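Local atomic coordinates of oxidoreductase YdhF (Escherichia coli, PDB entry 1OG6), a protein that probably acts as an NADPH-dependent oxidoreductase of the aldo-keto reductase family, holding the dinucleotide in an alpha/beta barrel. Residues 12-17 with 46-51; 178-183 with 207-212; 104-109 with 140-145. One frame throughout, in Å; residues are numbered along the deposited sequence.

Contact 1. Residues 12-17 with 46-51; sequences PEFSRF and VTTVDH. With NAP (NADP nicotinamide-adenine-dinucleotide phosphate), chain F.
Ser15 and Thr48 hold each other through backbone and hydroxyl alike. Ser15 N donates to Thr48 OG1 over 2.9 Å, almost straight at 173° at the hydrogen. In return, the hydroxyl of Ser15 draws in two backbone N-H groups, both weakly: Thr47 N lies 3.3 Å from Ser15 OG and Thr48 N 3.4 Å from it. Because Ser15 OG sits between its own backbone N and carbonyl carbon (chi1 67°), it can also reach forward along its own segment and donate to Phe17 O at 2.7 Å, approaching from above the carbonyl plane. One small side chain thus meets two successive N-H groups of the facing segment, weakly, while its own proton goes to Phe17 O.

The other branch of Thr48 is apolar. Its CG2 lies over a face of the Phe14 ring, 3.7 Å from the centroid in a CH-pi contact, while Pro12 CG meets the opposite face, toward the rim. Farther on, the CG1 branch of Val46 packs against the carbonyl of Phe17. In the second shell, Glu79 OE2 accepts bonds from the hydroxyls of both Thr47 and Thr48. Asp50, farther along its strand, receives a 2.9 Å bond from NAP O2D at its OD2, which also forms a salt bridge with Lys83.

Strand 13-20 pairs antiparallel with strand 4-6, as in the N-terminal hairpin that closes the barrel floor in this family. It runs parallel to both strand 48-50 and strand 258-261, while strand 79-87 borders strand 48-50 on its other edge.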
loop_
_atom_site.group_PDB
_atom_site.type_symbol
_atom_site.label_atom_id
_atom_site.label_comp_id
_atom_site.label_asym_id
_atom_site.label_seq_id
_atom_site.Cartn_x
_atom_site.Cartn_y
_atom_site.Cartn_z
ATOM N N PRO C 12 -1.937 25.494 10.816
ATOM C CA PRO C 12 -1.646 26.919 10.655
ATOM C C PRO C 12 -2.026 27.430 9.275
ATOM O O PRO C 12 -2.460 26.666 8.425
ATOM C CB PRO C 12 -0.147 26.973 10.882
ATOM C CG PRO C 12 0.301 25.737 10.179
ATOM C CD PRO C 12 -0.712 24.697 10.620
ATOM N N GLU C 13 -1.858 28.726 9.053
ATOM C CA GLU C 13 -2.179 29.314 7.767
ATOM C C GLU C 13 -0.880 29.737 7.102
ATOM O O GLU C 13 -0.263 30.718 7.496
ATOM C CB GLU C 13 -3.089 30.536 7.945
ATOM C CG GLU C 13 -3.778 30.985 6.657
ATOM C CD GLU C 13 -4.471 32.331 6.776
ATOM O OE1 GLU C 13 -3.766 33.360 6.760
ATOM O OE2 GLU C 13 -5.717 32.363 6.883
ATOM N N PHE C 14 -0.452 28.985 6.102
ATOM C CA PHE C 14 0.775 29.325 5.406
ATOM C C PHE C 14 0.453 30.094 4.142
ATOM O O PHE C 14 -0.704 30.207 3.764
ATOM C CB PHE C 14 1.561 28.065 5.037
ATOM C CG PHE C 14 2.239 27.396 6.202
ATOM C CD1 PHE C 14 2.669 28.132 7.298
ATOM C CD2 PHE C 14 2.498 26.034 6.181
ATOM C CE1 PHE C 14 3.344 27.521 8.344
ATOM C CE2 PHE C 14 3.175 25.423 7.224
ATOM C CZ PHE C 14 3.595 26.166 8.302
ATOM N N SER C 15 1.482 30.632 3.499
ATOM C CA SER C 15 1.310 31.365 2.254
ATOM C C SER C 15 1.486 30.287 1.199
ATOM O O SER C 15 2.433 29.535 1.276
ATOM C CB SER C 15 2.400 32.421 2.111
ATOM O OG SER C 15 3.660 31.808 1.953
ATOM N N ARG C 16 0.592 30.206 0.220
ATOM C CA ARG C 16 0.683 29.160 -0.794
ATOM C C ARG C 16 2.061 28.877 -1.389
ATOM O O ARG C 16 2.323 27.754 -1.811
ATOM C CB ARG C 16 -0.310 29.412 -1.918
ATOM C CG ARG C 16 -0.491 28.203 -2.796
ATOM C CD ARG C 16 -1.776 28.266 -3.590
ATOM N NE ARG C 16 -1.977 27.023 -4.326
ATOM C CZ ARG C 16 -2.018 25.819 -3.761
ATOM N NH1 ARG C 16 -2.205 24.735 -4.508
ATOM N NH2 ARG C 16 -1.876 25.703 -2.449
ATOM N N PHE C 17 2.931 29.880 -1.461
ATOM C CA PHE C 17 4.291 29.656 -1.958
ATOM C C PHE C 17 5.183 29.851 -0.741
ATOM O O PHE C 17 5.143 30.903 -0.099
ATOM C CB PHE C 17 4.699 30.654 -3.047
ATOM C CG PHE C 17 4.344 30.225 -4.454
ATOM C CD1 PHE C 17 3.081 30.474 -4.987
ATOM C CD2 PHE C 17 5.278 29.588 -5.257
ATOM C CE1 PHE C 17 2.758 30.095 -6.301
ATOM C CE2 PHE C 17 4.956 29.207 -6.572
ATOM C CZ PHE C 17 3.696 29.465 -7.085
ATOM N N VAL C 46 4.834 35.941 0.228
ATOM C CA VAL C 46 5.570 34.752 0.665
ATOM C C VAL C 46 6.027 34.957 2.101
ATOM O O VAL C 46 7.082 35.533 2.347
ATOM C CB VAL C 46 6.820 34.516 -0.188
ATOM C CG1 VAL C 46 7.485 33.220 0.227
ATOM C CG2 VAL C 46 6.451 34.493 -1.653
ATOM N N THR C 47 5.240 34.475 3.050
ATOM C CA THR C 47 5.578 34.658 4.447
ATOM C C THR C 47 6.121 33.404 5.113
ATOM O O THR C 47 6.785 33.487 6.147
ATOM C CB THR C 47 4.355 35.143 5.227
ATOM O OG1 THR C 47 3.290 34.201 5.067
ATOM C CG2 THR C 47 3.904 36.507 4.716
ATOM N N THR C 48 5.838 32.244 4.529
ATOM C CA THR C 48 6.306 30.989 5.094
ATOM C C THR C 48 7.717 30.723 4.618
ATOM O O THR C 48 7.977 30.748 3.422
ATOM C CB THR C 48 5.432 29.819 4.647
ATOM O OG1 THR C 48 4.060 30.193 4.760
ATOM C CG2 THR C 48 5.680 28.599 5.508
ATOM N N VAL C 49 8.635 30.485 5.549
ATOM C CA VAL C 49 10.007 30.187 5.174
ATOM C C VAL C 49 10.356 28.777 5.633
ATOM O O VAL C 49 10.029 28.370 6.750
ATOM C CB VAL C 49 11.011 31.196 5.774
ATOM C CG1 VAL C 49 10.644 32.606 5.344
ATOM C CG2 VAL C 49 11.052 31.057 7.279
ATOM N N ASP C 50 11.011 28.034 4.746
ATOM C CA ASP C 50 11.401 26.658 5.006
ATOM C C ASP C 50 12.852 26.552 5.459
ATOM O O ASP C 50 13.734 27.184 4.885
ATOM C CB ASP C 50 11.200 25.835 3.739
ATOM C CG ASP C 50 11.325 24.357 3.982
ATOM O OD1 ASP C 50 10.481 23.811 4.723
ATOM O OD2 ASP C 50 12.266 23.746 3.431
ATOM N N HIS C 51 13.085 25.741 6.487
ATOM C CA HIS C 51 14.414 25.521 7.041
ATOM C C HIS C 51 14.549 24.092 7.507
ATOM O O HIS C 51 13.590 23.329 7.461
ATOM C CB HIS C 51 14.640 26.430 8.236
ATOM C CG HIS C 51 15.116 27.791 7.868
ATOM N ND1 HIS C 51 16.362 28.016 7.326
ATOM C CD2 HIS C 51 14.509 28.996 7.940
ATOM C CE1 HIS C 51 16.502 29.303 7.078
ATOM N NE2 HIS C 51 15.392 29.920 7.442
HETATM P PA NAP F . 13.958 23.838 -6.867
HETATM O O1A NAP F . 13.960 22.797 -7.818
HETATM O O2A NAP F . 12.815 24.795 -6.600
HETATM O O5B NAP F . 15.221 24.796 -7.115
HETATM C C5B NAP F . 15.475 25.218 -8.472
HETATM C C4B NAP F . 17.020 25.483 -8.511
HETATM O O4B NAP F . 17.237 25.876 -9.922
HETATM C C3B NAP F . 17.499 26.717 -7.704
HETATM O O3B NAP F . 18.712 26.312 -7.079
HETATM C C2B NAP F . 17.745 27.837 -8.696
HETATM O O2B NAP F . 18.967 28.538 -8.475
HETATM C C1B NAP F . 17.771 27.159 -10.097
HETATM N N9A NAP F . 16.966 27.920 -11.040
HETATM C C8A NAP F . 15.728 28.524 -10.913
HETATM N N7A NAP F . 15.308 29.139 -12.003
HETATM C C5A NAP F . 16.343 28.919 -12.904
HETATM C C6A NAP F . 16.478 29.331 -14.242
HETATM N N6A NAP F . 15.598 30.054 -14.962
HETATM N N1A NAP F . 17.656 28.953 -14.912
HETATM N N3A NAP F . 18.540 27.778 -12.945
HETATM C C4A NAP F . 17.370 28.164 -12.306
HETATM O O3 NAP F . 14.264 23.204 -5.443
HETATM P PN NAP F . 15.601 23.026 -4.629
HETATM O O1N NAP F . 16.240 21.717 -4.446
HETATM O O2N NAP F . 15.836 24.189 -3.719
HETATM O O5D NAP F . 14.643 22.371 -3.496
HETATM C C5D NAP F . 13.332 22.934 -3.094
HETATM C C4D NAP F . 13.310 23.320 -1.623
HETATM O O4D NAP F . 12.794 22.268 -0.766
HETATM C C3D NAP F . 14.655 23.796 -0.965
HETATM O O3D NAP F . 14.774 25.223 -0.965
HETATM O O2D NAP F . 14.398 24.110 1.493
HETATM C C1D NAP F . 13.623 22.113 0.428
HETATM N N1N NAP F . 14.135 20.693 0.483
HETATM C C2N NAP F . 13.515 19.716 1.305
HETATM C C3N NAP F . 14.047 18.426 1.342
HETATM C C7N NAP F . 13.373 17.373 2.232
HETATM O O7N NAP F . 13.871 16.277 2.233
HETATM N N7N NAP F . 12.317 17.657 2.946
HETATM C C4N NAP F . 15.231 18.063 0.553
HETATM C C5N NAP F . 15.824 19.070 -0.263
HETATM C C6N NAP F . 15.295 20.393 -0.314
HETATM P P2B NAP F . 19.146 30.133 -8.684
HETATM O O1X NAP F . 18.537 31.264 -7.863
HETATM O O2X NAP F . 20.421 30.358 -9.464
HETATM O O3X NAP F . 19.891 29.934 -7.382
#

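Contact 2. Residues 178-183 with 207-212. With NAP (NADP nicotinamide-adenine-dinucleotide phosphate), chain F.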
loop_
_atom_site.group_PDB
_atom_site.type_symbol
_atom_site.label_atom_id
_atom_site.label_comp_id
_atom_site.label_asym_id
_atom_site.label_seq_id
_atom_site.Cartn_x
_atom_site.Cartn_y
_atom_site.Cartn_z
ATOM N N THR C 178 1.422 18.611 7.899
ATOM C CA THR C 178 1.835 18.404 6.510
ATOM C C THR C 178 2.759 17.202 6.310
ATOM O O THR C 178 3.064 16.477 7.246
ATOM C CB THR C 178 2.544 19.672 5.963
ATOM O OG1 THR C 178 2.637 19.591 4.543
ATOM C CG2 THR C 178 3.950 19.802 6.528
ATOM N N ASN C 179 3.186 17.000 5.069
ATOM C CA ASN C 179 4.091 15.912 4.700
ATOM C C ASN C 179 4.878 16.414 3.487
ATOM O O ASN C 179 4.551 16.108 2.341
ATOM C CB ASN C 179 3.301 14.633 4.361
ATOM C CG ASN C 179 4.207 13.457 3.998
ATOM O OD1 ASN C 179 5.384 13.451 4.334
ATOM N ND2 ASN C 179 3.654 12.455 3.319
ATOM N N GLN C 180 5.912 17.208 3.757
ATOM C CA GLN C 180 6.727 17.780 2.702
ATOM C C GLN C 180 7.329 16.738 1.791
ATOM O O GLN C 180 8.282 16.070 2.160
ATOM C CB GLN C 180 7.853 18.627 3.285
ATOM C CG GLN C 180 8.720 19.232 2.203
ATOM C CD GLN C 180 9.628 20.320 2.707
ATOM O OE1 GLN C 180 9.210 21.191 3.468
ATOM N NE2 GLN C 180 10.876 20.292 2.271
ATOM N N VAL C 181 6.788 16.618 0.587
ATOM C CA VAL C 181 7.289 15.644 -0.369
ATOM C C VAL C 181 7.727 16.310 -1.672
ATOM O O VAL C 181 7.430 17.485 -1.896
ATOM C CB VAL C 181 6.206 14.596 -0.665
ATOM C CG1 VAL C 181 5.986 13.736 0.547
ATOM C CG2 VAL C 181 4.907 15.277 -1.034
ATOM N N GLU C 182 8.439 15.573 -2.525
ATOM C CA GLU C 182 8.885 16.129 -3.802
ATOM C C GLU C 182 7.879 15.891 -4.914
ATOM O O GLU C 182 7.496 14.749 -5.156
ATOM C CB GLU C 182 10.215 15.525 -4.239
ATOM C CG GLU C 182 10.422 15.629 -5.752
ATOM C CD GLU C 182 11.857 15.414 -6.196
ATOM O OE1 GLU C 182 12.527 14.511 -5.637
ATOM O OE2 GLU C 182 12.302 16.146 -7.117
ATOM N N ILE C 183 7.462 16.959 -5.597
ATOM C CA ILE C 183 6.509 16.838 -6.705
ATOM C C ILE C 183 6.909 17.751 -7.848
ATOM O O ILE C 183 7.011 18.953 -7.670
ATOM C CB ILE C 183 5.064 17.244 -6.321
ATOM C CG1 ILE C 183 4.684 16.681 -4.954
ATOM C CG2 ILE C 183 4.097 16.696 -7.355
ATOM C CD1 ILE C 183 3.353 17.167 -4.453
ATOM N N MET C 207 3.803 20.326 1.328
ATOM C CA MET C 207 4.722 21.339 0.823
ATOM C C MET C 207 5.540 20.570 -0.201
ATOM O O MET C 207 6.098 19.529 0.114
ATOM C CB MET C 207 5.600 21.850 1.963
ATOM C CG MET C 207 4.784 22.544 3.041
ATOM S SD MET C 207 5.638 22.878 4.577
ATOM C CE MET C 207 6.819 24.113 4.059
ATOM N N ALA C 208 5.599 21.056 -1.431
ATOM C CA ALA C 208 6.313 20.327 -2.472
ATOM C C ALA C 208 7.706 20.847 -2.729
ATOM O O ALA C 208 7.883 22.012 -3.058
ATOM C CB ALA C 208 5.505 20.359 -3.754
ATOM N N TRP C 209 8.707 19.985 -2.596
ATOM C CA TRP C 209 10.062 20.438 -2.838
ATOM C C TRP C 209 10.651 20.033 -4.172
ATOM O O TRP C 209 10.223 19.065 -4.795
ATOM C CB TRP C 209 11.007 20.027 -1.703
ATOM C CG TRP C 209 11.128 18.561 -1.360
ATOM C CD1 TRP C 209 10.438 17.885 -0.386
ATOM C CD2 TRP C 209 12.104 17.637 -1.868
ATOM N NE1 TRP C 209 10.937 16.611 -0.245
ATOM C CE2 TRP C 209 11.960 16.433 -1.142
ATOM C CE3 TRP C 209 13.092 17.715 -2.861
ATOM C CZ2 TRP C 209 12.772 15.311 -1.380
ATOM C CZ3 TRP C 209 13.897 16.601 -3.098
ATOM C CH2 TRP C 209 13.731 15.417 -2.360
ATOM N N SER C 210 11.636 20.818 -4.598
ATOM C CA SER C 210 12.341 20.623 -5.856
ATOM C C SER C 210 11.404 20.495 -7.054
ATOM O O SER C 210 11.544 19.577 -7.868
ATOM C CB SER C 210 13.255 19.398 -5.759
ATOM O OG SER C 210 14.291 19.620 -4.817
ATOM N N CYS C 211 10.452 21.423 -7.157
ATOM C CA CYS C 211 9.493 21.430 -8.259
ATOM C C CYS C 211 10.243 21.552 -9.564
ATOM O O CYS C 211 9.747 21.143 -10.614
ATOM C CB CYS C 211 8.529 22.604 -8.142
ATOM S SG CYS C 211 7.587 22.614 -6.627
ATOM N N LEU C 212 11.440 22.129 -9.488
ATOM C CA LEU C 212 12.285 22.303 -10.662
ATOM C C LEU C 212 13.380 21.245 -10.670
ATOM O O LEU C 212 14.483 21.484 -11.156
ATOM C CB LEU C 212 12.905 23.702 -10.669
ATOM C CG LEU C 212 11.907 24.844 -10.494
ATOM C CD1 LEU C 212 12.593 26.156 -10.812
ATOM C CD2 LEU C 212 10.714 24.640 -11.411
HETATM P PA NAP F . 13.958 23.838 -6.867
HETATM O O1A NAP F . 13.960 22.797 -7.818
HETATM O O2A NAP F . 12.815 24.795 -6.600
HETATM O O5B NAP F . 15.221 24.796 -7.115
HETATM C C5B NAP F . 15.475 25.218 -8.472
HETATM C C4B NAP F . 17.020 25.483 -8.511
HETATM O O4B NAP F . 17.237 25.876 -9.922
HETATM C C3B NAP F . 17.499 26.717 -7.704
HETATM O O3B NAP F . 18.712 26.312 -7.079
HETATM C C2B NAP F . 17.745 27.837 -8.696
HETATM O O2B NAP F . 18.967 28.538 -8.475
HETATM C C1B NAP F . 17.771 27.159 -10.097
HETATM N N9A NAP F . 16.966 27.920 -11.040
HETATM C C8A NAP F . 15.728 28.524 -10.913
HETATM N N7A NAP F . 15.308 29.139 -12.003
HETATM C C5A NAP F . 16.343 28.919 -12.904
HETATM C C6A NAP F . 16.478 29.331 -14.242
HETATM N N6A NAP F . 15.598 30.054 -14.962
HETATM N N1A NAP F . 17.656 28.953 -14.912
HETATM N N3A NAP F . 18.540 27.778 -12.945
HETATM C C4A NAP F . 17.370 28.164 -12.306
HETATM O O3 NAP F . 14.264 23.204 -5.443
HETATM P PN NAP F . 15.601 23.026 -4.629
HETATM O O1N NAP F . 16.240 21.717 -4.446
HETATM O O2N NAP F . 15.836 24.189 -3.719
HETATM O O5D NAP F . 14.643 22.371 -3.496
HETATM C C5D NAP F . 13.332 22.934 -3.094
HETATM C C4D NAP F . 13.310 23.320 -1.623
HETATM O O4D NAP F . 12.794 22.268 -0.766
HETATM C C3D NAP F . 14.655 23.796 -0.965
HETATM O O3D NAP F . 14.774 25.223 -0.965
HETATM O O2D NAP F . 14.398 24.110 1.493
HETATM C C1D NAP F . 13.623 22.113 0.428
HETATM N N1N NAP F . 14.135 20.693 0.483
HETATM C C2N NAP F . 13.515 19.716 1.305
HETATM C C3N NAP F . 14.047 18.426 1.342
HETATM C C7N NAP F . 13.373 17.373 2.232
HETATM O O7N NAP F . 13.871 16.277 2.233
HETATM N N7N NAP F . 12.317 17.657 2.946
HETATM C C4N NAP F . 15.231 18.063 0.553
HETATM C C5N NAP F . 15.824 19.070 -0.263
HETATM C C6N NAP F . 15.295 20.393 -0.314
HETATM P P2B NAP F . 19.146 30.133 -8.684
HETATM O O1X NAP F . 18.537 31.264 -7.863
HETATM O O2X NAP F . 20.421 30.358 -9.464
HETATM O O3X NAP F . 19.891 29.934 -7.382
#
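The indole of Trp209 is sandwiched between Glu182 and the cofactor, and this is the closely packed part of the contact. Glu182 CB stands over one face, 3.6 Å from the centroid of the six-membered ring. On the opposite face NAP C3N of the nicotinamide lies over the centre, 3.7 Å above the indole plane. The extended chain of Glu182 carries its carboxylate on past CZ3 and CH2, its plane only 28° from that of the ring. At the rim, Gln180 CG comes within 3.4 Å of Trp209 CD1. Trp209 CG lies between its own backbone N and carbonyl carbon (chi1 57°), which swings the indole over strand 179-182; its NE1 is hydrogen-bonded to Asn159 OD1, just past strand 152-158.

The backbone is joined more loosely. Trp209 N donates a sound bond of 2.9 Å to Val181 O, but the bond from Val181 N to Met207 O is weak, and the axes of the two parallel strands are turned 31° from each other. On the side of the sheet away from the indole, the contact is lighter still: Ile183 CD1 meets Ala208 CB at 3.9 Å. Solvent comes nearest on the other side, where Glu182 and Trp209 are partly exposed.

Beyond the strand, Ser210 OG lies 2.9 Å from NAP O1N, with O5D also near enough to compete for its proton; Leu212 N makes a weak bond to NAP O1A. This end of the beta-alpha-beta unit therefore offers the cofactor a flat aromatic surface for its nicotinamide and polar groups for its diphosphate. With one nicotinamide face against the indole, a substrate would probably be met from the other.

Contact 3. Residues 104-109 with 140-145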
loop_
_atom_site.group_PDB
_atom_site.type_symbol
_atom_site.label_atom_id
_atom_site.label_comp_id
_atom_site.label_asym_id
_atom_site.label_seq_id
_atom_site.Cartn_x
_atom_site.Cartn_y
_atom_site.Cartn_z
ATOM N N ASP C 104 15.255 12.415 22.958
ATOM C CA ASP C 104 16.129 13.489 23.408
ATOM C C ASP C 104 16.829 14.249 22.293
ATOM O O ASP C 104 17.108 15.437 22.431
ATOM C CB ASP C 104 17.175 12.945 24.380
ATOM C CG ASP C 104 16.686 12.931 25.814
ATOM O OD1 ASP C 104 15.674 12.260 26.097
ATOM O OD2 ASP C 104 17.316 13.597 26.662
ATOM N N HIS C 105 17.128 13.579 21.190
ATOM C CA HIS C 105 17.804 14.268 20.112
ATOM C C HIS C 105 16.923 15.329 19.481
ATOM O O HIS C 105 17.375 16.436 19.201
ATOM C CB HIS C 105 18.261 13.296 19.041
ATOM C CG HIS C 105 18.794 13.980 17.828
ATOM N ND1 HIS C 105 17.975 14.587 16.902
ATOM C CD2 HIS C 105 20.062 14.220 17.424
ATOM C CE1 HIS C 105 18.714 15.172 15.979
ATOM N NE2 HIS C 105 19.984 14.966 16.273
ATOM N N ILE C 106 15.664 14.991 19.245
ATOM C CA ILE C 106 14.736 15.945 18.652
ATOM C C ILE C 106 14.665 17.191 19.539
ATOM O O ILE C 106 15.036 18.283 19.107
ATOM C CB ILE C 106 13.316 15.333 18.492
ATOM C CG1 ILE C 106 13.369 14.153 17.525
ATOM C CG2 ILE C 106 12.342 16.376 17.977
ATOM C CD1 ILE C 106 12.125 13.319 17.531
ATOM N N ILE C 107 14.207 17.022 20.778
ATOM C CA ILE C 107 14.091 18.139 21.709
ATOM C C ILE C 107 15.399 18.922 21.774
ATOM O O ILE C 107 15.421 20.094 22.138
ATOM C CB ILE C 107 13.741 17.658 23.127
ATOM C CG1 ILE C 107 12.465 16.826 23.104
ATOM C CG2 ILE C 107 13.517 18.842 24.030
ATOM C CD1 ILE C 107 12.009 16.402 24.475
ATOM N N LYS C 108 16.495 18.269 21.424
ATOM C CA LYS C 108 17.782 18.932 21.446
ATOM C C LYS C 108 17.858 19.819 20.207
ATOM O O LYS C 108 18.161 21.014 20.308
ATOM C CB LYS C 108 18.904 17.893 21.427
ATOM C CG LYS C 108 20.281 18.454 21.726
ATOM C CD LYS C 108 21.377 17.590 21.107
ATOM C CE LYS C 108 21.328 17.641 19.571
ATOM N NZ LYS C 108 22.424 16.866 18.897
ATOM N N SER C 109 17.557 19.223 19.048
ATOM C CA SER C 109 17.580 19.900 17.743
ATOM C C SER C 109 16.564 21.029 17.589
ATOM O O SER C 109 16.834 22.034 16.927
ATOM C CB SER C 109 17.351 18.884 16.626
ATOM O OG SER C 109 18.434 17.980 16.530
ATOM N N ALA C 140 6.470 10.974 19.611
ATOM C CA ALA C 140 5.260 11.586 20.129
ATOM C C ALA C 140 5.539 12.329 21.421
ATOM O O ALA C 140 4.972 13.388 21.654
ATOM C CB ALA C 140 4.206 10.536 20.359
ATOM N N ASP C 141 6.412 11.774 22.262
ATOM C CA ASP C 141 6.756 12.395 23.544
ATOM C C ASP C 141 7.590 13.653 23.357
ATOM O O ASP C 141 7.387 14.645 24.053
ATOM C CB ASP C 141 7.512 11.415 24.458
ATOM C CG ASP C 141 6.657 10.219 24.880
ATOM O OD1 ASP C 141 5.441 10.407 25.125
ATOM O OD2 ASP C 141 7.204 9.093 24.983
ATOM N N ALA C 142 8.536 13.616 22.426
ATOM C CA ALA C 142 9.355 14.789 22.167
ATOM C C ALA C 142 8.427 15.904 21.693
ATOM O O ALA C 142 8.667 17.075 21.951
ATOM C CB ALA C 142 10.394 14.481 21.102
ATOM N N PHE C 143 7.355 15.523 21.007
ATOM C CA PHE C 143 6.387 16.474 20.483
ATOM C C PHE C 143 5.466 17.056 21.553
ATOM O O PHE C 143 5.200 18.253 21.552
ATOM C CB PHE C 143 5.556 15.814 19.373
ATOM C CG PHE C 143 6.261 15.741 18.033
ATOM C CD1 PHE C 143 7.589 16.133 17.897
ATOM C CD2 PHE C 143 5.591 15.278 16.906
ATOM C CE1 PHE C 143 8.233 16.066 16.662
ATOM C CE2 PHE C 143 6.233 15.210 15.667
ATOM C CZ PHE C 143 7.554 15.603 15.549
ATOM N N LYS C 144 4.977 16.215 22.461
ATOM C CA LYS C 144 4.092 16.683 23.530
ATOM C C LYS C 144 4.854 17.710 24.354
ATOM O O LYS C 144 4.282 18.681 24.854
ATOM C CB LYS C 144 3.676 15.525 24.446
ATOM C CG LYS C 144 3.032 14.340 23.742
ATOM C CD LYS C 144 1.673 14.689 23.162
ATOM C CE LYS C 144 1.019 13.464 22.532
ATOM N NZ LYS C 144 0.838 12.330 23.484
ATOM N N HIS C 145 6.156 17.474 24.488
ATOM C CA HIS C 145 7.026 18.352 25.248
ATOM C C HIS C 145 7.166 19.707 24.573
ATOM O O HIS C 145 6.686 20.711 25.090
ATOM C CB HIS C 145 8.406 17.717 25.406
ATOM C CG HIS C 145 9.356 18.544 26.216
ATOM N ND1 HIS C 145 9.211 18.724 27.575
ATOM C CD2 HIS C 145 10.432 19.280 25.851
ATOM C CE1 HIS C 145 10.156 19.538 28.013
ATOM N NE2 HIS C 145 10.908 19.890 26.986
#
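The 2.8 Å bond from Ser109 N to His105 O closes the helical turn that presents Ile106 and Ile107 to Ala142 of the facing helix. No hydrogen bond crosses between the two segments; what joins them is apolar surface. Ala142 CB fits between the two isoleucines, 3.7 Å from Ile107 CG1 and 4.0 Å from Ile106 CB, and this small residue is where the two backbones come nearest. The axes pass 8.9 Å apart and cross at -35°.

Ile107 reaches outward as well. Its CG2 is anti to the backbone N and CG1 is beside it (chi1 -56°), which brings both branches to the imidazole of His145: CD1 and CG2 of Ile107 each lie 3.6 Å from His145 CD2. The two side chains cross at about a right angle. Cutting Ile107 back to an alanine is likely to leave Ala142 and the His145 imidazole without their aliphatic neighbour, and that ring freer to turn. On the inner side, Ile106 CG2 comes to the edge of the Phe143 ring, 4.3 Å from CE1, while that ring stacks with Phe155. Ile106 also rests on Leu125 and Ile127 of strand 122-127 and on Cys84, so it wedges between helix and barrel wall.

Helices 103-116 and 136-147 are successive outer helices of the barrel, separated in sequence by strand 122-127. Their contact relies on the fit of aliphatic branches around an alanine, grading from a buried inner side against the strands to the partly exposed pair Ile107 and His145; the sound backbone bonds, such as Lys144 N to Ala140 O, stay within each helix.

How the contacts relate
Contacts 1 and 2 belong to the same barrel sheet and have centres 13 Å apart. They meet where Asp50 OD1 lies 3.7 Å from Met207 CE, and both touch the cofactor: contact 1 at the nicotinamide ribose through Asp50, contact 2 at the nicotinamide and diphosphate. The side chain of Gln180 in contact 2 is about 5 Å from that of Tyr55, the probable proton donor. Contact 3 stands apart in the outer helical layer, its centre about 23 Å from that of contact 1 and 24 Å from that of contact 2. The side chain of its Phe143 is about 14 Å from the cofactor, so the contact joins barrel helices rather than lining the pocket.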